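Local coordinates for sulfur oxidation protein SOXB (Thermus thermophilus, PDB 2WDD), which probably hydrolyses the sulfur-sulfur bond of cysteine S-thiosulfonate in the Sox sulfur-oxidation pathway, using two manganese ions, at residues A257-H263 and D280-H286; E387-Y393 and V529-Y533. All blocks are in the same frame, centred on the assembly; numbering follows the deposited sequence. Where two conformers were deposited one is given.

Contact 1 (A257-H263 and D280-H286); sequences AVVLLSH and DLILSGH. With MN (manganese (II) ion), chain H.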
loop_
_atom_site.group_PDB
_atom_site.type_symbol
_atom_site.label_atom_id
_atom_site.label_comp_id
_atom_site.label_asym_id
_atom_site.label_seq_id
_atom_site.Cartn_x
_atom_site.Cartn_y
_atom_site.Cartn_z
ATOM N N ALA A 257 -11.607 15.420 21.146
ATOM C CA ALA A 257 -11.732 14.821 19.820
ATOM C C ALA A 257 -10.876 13.574 19.737
ATOM O O ALA A 257 -9.863 13.471 20.421
ATOM C CB ALA A 257 -11.317 15.813 18.745
ATOM N N VAL A 258 -11.288 12.634 18.894
ATOM C CA VAL A 258 -10.570 11.373 18.761
ATOM C C VAL A 258 -10.253 11.067 17.302
ATOM O O VAL A 258 -11.143 11.054 16.457
ATOM C CB VAL A 258 -11.371 10.220 19.409
ATOM C CG1 VAL A 258 -10.698 8.860 19.139
ATOM C CG2 VAL A 258 -11.528 10.457 20.913
ATOM N N VAL A 259 -8.978 10.834 17.024
ATOM C CA VAL A 259 -8.513 10.500 15.682
ATOM C C VAL A 259 -7.985 9.071 15.723
ATOM O O VAL A 259 -7.158 8.755 16.576
ATOM C CB VAL A 259 -7.375 11.449 15.242
ATOM C CG1 VAL A 259 -6.868 11.083 13.833
ATOM C CG2 VAL A 259 -7.821 12.908 15.317
ATOM N N LEU A 260 -8.439 8.223 14.801
ATOM C CA LEU A 260 -7.924 6.857 14.723
ATOM C C LEU A 260 -6.893 6.804 13.591
ATOM O O LEU A 260 -7.242 7.043 12.448
ATOM C CB LEU A 260 -9.044 5.846 14.436
ATOM C CG LEU A 260 -8.572 4.390 14.272
ATOM C CD1 LEU A 260 -8.078 3.844 15.618
ATOM C CD2 LEU A 260 -9.680 3.517 13.725
ATOM N N LEU A 261 -5.629 6.537 13.927
ATOM C CA LEU A 261 -4.541 6.381 12.952
ATOM C C LEU A 261 -4.582 4.886 12.656
ATOM O O LEU A 261 -4.200 4.068 13.494
ATOM C CB LEU A 261 -3.197 6.736 13.601
ATOM C CG LEU A 261 -1.923 6.627 12.759
ATOM C CD1 LEU A 261 -2.010 7.478 11.497
ATOM C CD2 LEU A 261 -0.735 7.053 13.606
ATOM N N SER A 262 -5.173 4.539 11.518
ATOM C CA SER A 262 -5.497 3.157 11.200
ATOM C C SER A 262 -4.720 2.480 10.088
ATOM O O SER A 262 -4.397 3.091 9.061
ATOM C CB SER A 262 -6.968 3.126 10.771
ATOM O OG SER A 262 -7.438 1.803 10.596
ATOM N N HIS A 263 -4.507 1.179 10.269
ATOM C CA HIS A 263 -3.958 0.346 9.209
ATOM C C HIS A 263 -4.907 -0.837 9.004
ATOM O O HIS A 263 -4.470 -1.935 8.677
ATOM C CB HIS A 263 -2.522 -0.126 9.445
ATOM C CG HIS A 263 -1.795 -0.423 8.171
ATOM N ND1 HIS A 263 -0.916 0.468 7.589
ATOM C CD2 HIS A 263 -1.900 -1.467 7.312
ATOM C CE1 HIS A 263 -0.498 -0.027 6.435
ATOM N NE2 HIS A 263 -1.075 -1.198 6.246
ATOM N N ASP A 280 -13.935 10.657 15.641
ATOM C CA ASP A 280 -14.231 11.847 14.855
ATOM C C ASP A 280 -13.566 11.865 13.490
ATOM O O ASP A 280 -14.119 12.387 12.527
ATOM C CB ASP A 280 -13.868 13.101 15.642
ATOM C CG ASP A 280 -14.575 13.156 16.983
ATOM O OD1 ASP A 280 -15.818 12.987 16.999
ATOM O OD2 ASP A 280 -13.879 13.249 18.019
ATOM N N LEU A 281 -12.373 11.290 13.414
ATOM C CA LEU A 281 -11.627 11.273 12.175
ATOM C C LEU A 281 -10.834 9.979 12.130
ATOM O O LEU A 281 -10.316 9.537 13.156
ATOM C CB LEU A 281 -10.641 12.442 12.165
ATOM C CG LEU A 281 -9.594 12.500 11.045
ATOM C CD1 LEU A 281 -10.285 12.708 9.701
ATOM C CD2 LEU A 281 -8.563 13.614 11.304
ATOM N N ILE A 282 -10.737 9.387 10.944
ATOM C CA ILE A 282 -9.919 8.187 10.734
ATOM C C ILE A 282 -8.935 8.536 9.626
ATOM O O ILE A 282 -9.354 9.023 8.568
ATOM C CB ILE A 282 -10.735 6.931 10.316
ATOM C CG1 ILE A 282 -11.703 6.516 11.426
ATOM C CG2 ILE A 282 -9.776 5.750 10.032
ATOM C CD1 ILE A 282 -12.709 5.455 11.017
ATOM N N LEU A 283 -7.651 8.281 9.878
ATOM C CA LEU A 283 -6.566 8.452 8.910
ATOM C C LEU A 283 -6.352 6.995 8.466
ATOM O O LEU A 283 -5.831 6.167 9.225
ATOM C CB LEU A 283 -5.323 9.043 9.589
ATOM C CG LEU A 283 -5.577 10.457 10.148
ATOM C CD1 LEU A 283 -4.363 11.006 10.887
ATOM C CD2 LEU A 283 -6.044 11.425 9.031
ATOM N N SER A 284 -6.836 6.692 7.262
ATOM C CA SER A 284 -6.863 5.328 6.732
ATOM C C SER A 284 -5.701 4.928 5.841
ATOM O O SER A 284 -5.592 5.391 4.701
ATOM C CB SER A 284 -8.163 5.090 5.940
ATOM O OG SER A 284 -9.327 5.179 6.745
ATOM N N GLY A 285 -4.876 4.014 6.337
ATOM C CA GLY A 285 -3.769 3.473 5.567
ATOM C C GLY A 285 -4.167 2.124 4.991
ATOM O O GLY A 285 -5.342 1.783 4.935
ATOM N N HIS A 286 -3.162 1.354 4.579
ATOM C CA HIS A 286 -3.340 -0.004 4.066
ATOM C C HIS A 286 -3.857 -0.178 2.644
ATOM O O HIS A 286 -3.321 -0.971 1.862
ATOM C CB HIS A 286 -4.138 -0.895 5.017
ATOM C CG HIS A 286 -4.169 -2.328 4.573
ATOM N ND1 HIS A 286 -3.025 -3.093 4.483
ATOM C CD2 HIS A 286 -5.175 -3.092 4.088
ATOM C CE1 HIS A 286 -3.330 -4.279 3.985
ATOM N NE2 HIS A 286 -4.630 -4.309 3.743
HETATM MN MN MN H . -0.762 -2.673 4.696
HETATM O O HOH W 1 -0.861 -2.018 2.689
#

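Contact 2 (E387-Y393 and V529-Y533); sequences EAVKAIY and VLAEY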
loop_
_atom_site.group_PDB
_atom_site.type_symbol
_atom_site.label_atom_id
_atom_site.label_comp_id
_atom_site.label_asym_id
_atom_site.label_seq_id
_atom_site.Cartn_x
_atom_site.Cartn_y
_atom_site.Cartn_z
ATOM N N GLU A 387 6.736 -13.565 -17.551
ATOM C CA GLU A 387 7.596 -13.867 -18.698
ATOM C C GLU A 387 9.011 -14.230 -18.256
ATOM O O GLU A 387 9.635 -15.137 -18.831
ATOM C CB GLU A 387 7.636 -12.684 -19.665
ATOM C CG GLU A 387 6.281 -12.410 -20.320
ATOM C CD GLU A 387 6.341 -11.298 -21.346
ATOM O OE1 GLU A 387 7.458 -10.855 -21.683
ATOM O OE2 GLU A 387 5.275 -10.878 -21.829
ATOM N N ALA A 388 9.534 -13.521 -17.257
ATOM C CA ALA A 388 10.882 -13.817 -16.754
ATOM C C ALA A 388 10.930 -15.237 -16.179
ATOM O O ALA A 388 11.854 -16.023 -16.455
ATOM C CB ALA A 388 11.290 -12.804 -15.685
ATOM N N VAL A 389 9.935 -15.577 -15.371
ATOM C CA VAL A 389 9.894 -16.897 -14.760
ATOM C C VAL A 389 9.829 -17.983 -15.835
ATOM O O VAL A 389 10.586 -18.954 -15.782
ATOM C CB VAL A 389 8.742 -17.023 -13.730
ATOM C CG1 VAL A 389 8.542 -18.484 -13.303
ATOM C CG2 VAL A 389 9.019 -16.144 -12.503
ATOM N N LYS A 390 8.968 -17.804 -16.837
ATOM C CA LYS A 390 8.841 -18.810 -17.892
ATOM C C LYS A 390 10.093 -18.889 -18.758
ATOM O O LYS A 390 10.421 -19.949 -19.290
ATOM C CB LYS A 390 7.604 -18.547 -18.746
ATOM C CG LYS A 390 6.316 -18.912 -18.033
ATOM C CD LYS A 390 5.182 -19.105 -19.024
ATOM C CE LYS A 390 3.947 -19.685 -18.359
ATOM N NZ LYS A 390 2.974 -20.163 -19.381
ATOM N N ALA A 391 10.798 -17.771 -18.899
ATOM C CA ALA A 391 12.020 -17.767 -19.692
ATOM C C ALA A 391 13.101 -18.601 -19.013
ATOM O O ALA A 391 13.841 -19.331 -19.678
ATOM C CB ALA A 391 12.528 -16.326 -19.910
ATOM N N ILE A 392 13.204 -18.487 -17.693
ATOM C CA ILE A 392 14.228 -19.218 -16.959
ATOM C C ILE A 392 13.801 -20.630 -16.584
ATOM O O ILE A 392 14.648 -21.533 -16.462
ATOM C CB ILE A 392 14.751 -18.414 -15.765
ATOM C CG1 ILE A 392 15.448 -17.144 -16.263
ATOM C CG2 ILE A 392 15.710 -19.254 -14.925
ATOM C CD1 ILE A 392 15.738 -16.150 -15.179
ATOM N N TYR A 393 12.495 -20.830 -16.439
ATOM C CA TYR A 393 11.928 -22.138 -16.115
ATOM C C TYR A 393 10.811 -22.473 -17.097
ATOM O O TYR A 393 9.626 -22.372 -16.784
ATOM C CB TYR A 393 11.368 -22.135 -14.693
ATOM C CG TYR A 393 12.386 -21.740 -13.662
ATOM C CD1 TYR A 393 13.308 -22.659 -13.190
ATOM C CD2 TYR A 393 12.430 -20.445 -13.158
ATOM C CE1 TYR A 393 14.246 -22.303 -12.247
ATOM C CE2 TYR A 393 13.365 -20.074 -12.213
ATOM C CZ TYR A 393 14.279 -21.009 -11.761
ATOM O OH TYR A 393 15.236 -20.656 -10.835
ATOM N N VAL A 529 15.908 -14.141 -9.914
ATOM C CA VAL A 529 15.425 -14.654 -11.185
ATOM C C VAL A 529 15.207 -13.483 -12.137
ATOM O O VAL A 529 15.598 -13.523 -13.305
ATOM C CB VAL A 529 14.122 -15.473 -10.977
ATOM C CG1 VAL A 529 13.543 -15.937 -12.303
ATOM C CG2 VAL A 529 14.369 -16.661 -10.047
ATOM N N LEU A 530 14.588 -12.420 -11.624
ATOM C CA LEU A 530 14.334 -11.252 -12.447
ATOM C C LEU A 530 15.604 -10.611 -12.968
ATOM O O LEU A 530 15.682 -10.259 -14.143
ATOM C CB LEU A 530 13.525 -10.219 -11.672
ATOM C CG LEU A 530 12.111 -10.700 -11.357
ATOM C CD1 LEU A 530 11.429 -9.702 -10.457
ATOM C CD2 LEU A 530 11.313 -10.904 -12.652
ATOM N N ALA A 531 16.595 -10.455 -12.095
ATOM C CA ALA A 531 17.853 -9.842 -12.501
ATOM C C ALA A 531 18.536 -10.704 -13.569
ATOM O O ALA A 531 19.049 -10.173 -14.541
ATOM C CB ALA A 531 18.770 -9.600 -11.309
ATOM N N GLU A 532 18.495 -12.024 -13.403
ATOM C CA GLU A 532 19.089 -12.933 -14.382
ATOM C C GLU A 532 18.455 -12.740 -15.757
ATOM O O GLU A 532 19.145 -12.665 -16.779
ATOM C CB GLU A 532 18.897 -14.383 -13.933
ATOM C CG GLU A 532 20.043 -14.927 -13.112
ATOM C CD GLU A 532 19.818 -16.359 -12.672
ATOM O OE1 GLU A 532 18.983 -17.055 -13.285
ATOM O OE2 GLU A 532 20.470 -16.783 -11.704
ATOM N N TYR A 533 17.129 -12.670 -15.786
ATOM C CA TYR A 533 16.398 -12.495 -17.027
ATOM C C TYR A 533 16.700 -11.134 -17.652
ATOM O O TYR A 533 17.051 -11.042 -18.826
ATOM C CB TYR A 533 14.899 -12.600 -16.757
ATOM C CG TYR A 533 14.031 -12.271 -17.951
ATOM C CD1 TYR A 533 13.993 -13.105 -19.058
ATOM C CD2 TYR A 533 13.262 -11.113 -17.972
ATOM C CE1 TYR A 533 13.165 -12.818 -20.146
ATOM C CE2 TYR A 533 12.442 -10.819 -19.050
ATOM C CZ TYR A 533 12.407 -11.663 -20.137
ATOM O OH TYR A 533 11.586 -11.360 -21.204
HETATM O O HOH W 2 9.606 -9.494 -21.216
#

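Contact 1 (A257-H263 and D280-H286)
V259 CG1 touches two leucines of the neighbouring parallel strand, L281 CD2 at 4.0 Å and L283 CD1 at 3.9 Å; strand 29-34 packs on this face through L31 and Y33. On the other face I282 CG1 rests beside L260 CB, and I282 CG2 reaches S262 CB. Parallel backbone bonds join L260 N to L281 O, L283 N to L260 O, S262 N to L283 O and G285 N to S262 O. At the end away from the metal V258 O accepts both D280 N and L281 N. D280 CG lies anti to its carbonyl carbon (chi1 -56°), turning the anti side of OD2 to V258 N at 2.8 Å; OD2 also pairs with R251. With an alanine at D280, V258 N and the charge of R251 would probably both lose their mate. H263 NE2 (2.2 Å) and H286 ND1 (2.3 Å) bind one manganese, with D132 and H163; G130 O holds H263 ND1. H263 NE2 lies at the edge of the H286 ring, in its plane, and H286 CB over a face of the H263 ring, the planes 63° apart. Histidines just beyond parallel strands, here joined by a beta-alpha-beta crossover, are characteristic of the dimetal site of 5'-nucleotidase-family metallophosphoesterases.

Contact 2 (E387-Y393 and V529-Y533)
Y533 lays its ring against helix 380-392 in a CH-pi contact: A388 CA stands 3.8 Å from the ring centroid and only 13° off the normal, almost over the middle of the face. The ring is brought there by a first torsion of 173°, which sets CG anti to the backbone N and swings the ring out from helix 526-537. Apolar contacts surround it. A388 CB touches Y533 CD2 at 3.5 Å and also meets L530 CD2, so this small methyl is held between a ring edge carbon and a leucine branch. A391 CB approaches Y533 CE1 obliquely at 3.6 Å. Y533 is thus a knob in a hole made by E387, A388, A391 and I392, a helix-helix packing in which the short axes cross at 76° and lie 9.1 Å apart; the small alanines let the ring come up to the backbone. I392 and V529 pass alongside one another, pointing opposite ways, with I392 CD1 3.6 Å from V529 CG1 and also near the CB atoms of E532 and Y533. Beyond the helix end, the Y393 ring presents its edge to V529 CG1, 4.1 Å from Y393 CE2, while I392 CG2 lies over one of its faces. L432 of strand 431-438 touches both Y393 and V529. Polar links are few, and no direct hydrogen bond joins the helices. A water in the plane of the Y533 ring bridges Y533 OH, at 2.7 Å, to E387 OE1, to which it donates; E387 OE2 is held by Q383. R524 bonds to Y393 OH and forms a salt bridge with E532.

From the N terminus, the chain first lays down strands 29-34 and 124-129 of one sheet, passes through contact 1 in a second sheet, and returns to the first with strands 311-320 and 323-333. Contact 1 closes a short loop: 16 residues, including helix 266-273, separate its two segments. Contact 2 opens after it, at the end of helix 380-392, and closes 135 residues later on helix 526-537, with helical and strand elements between. The two are in series, neither nested nor crossed. Contact 1 joins neighbouring strands beside the manganese site; contact 2 ties two helices distant in sequence, away from that site. They lie on opposite sides of the chain's centre, nearest atoms about 21 Å apart.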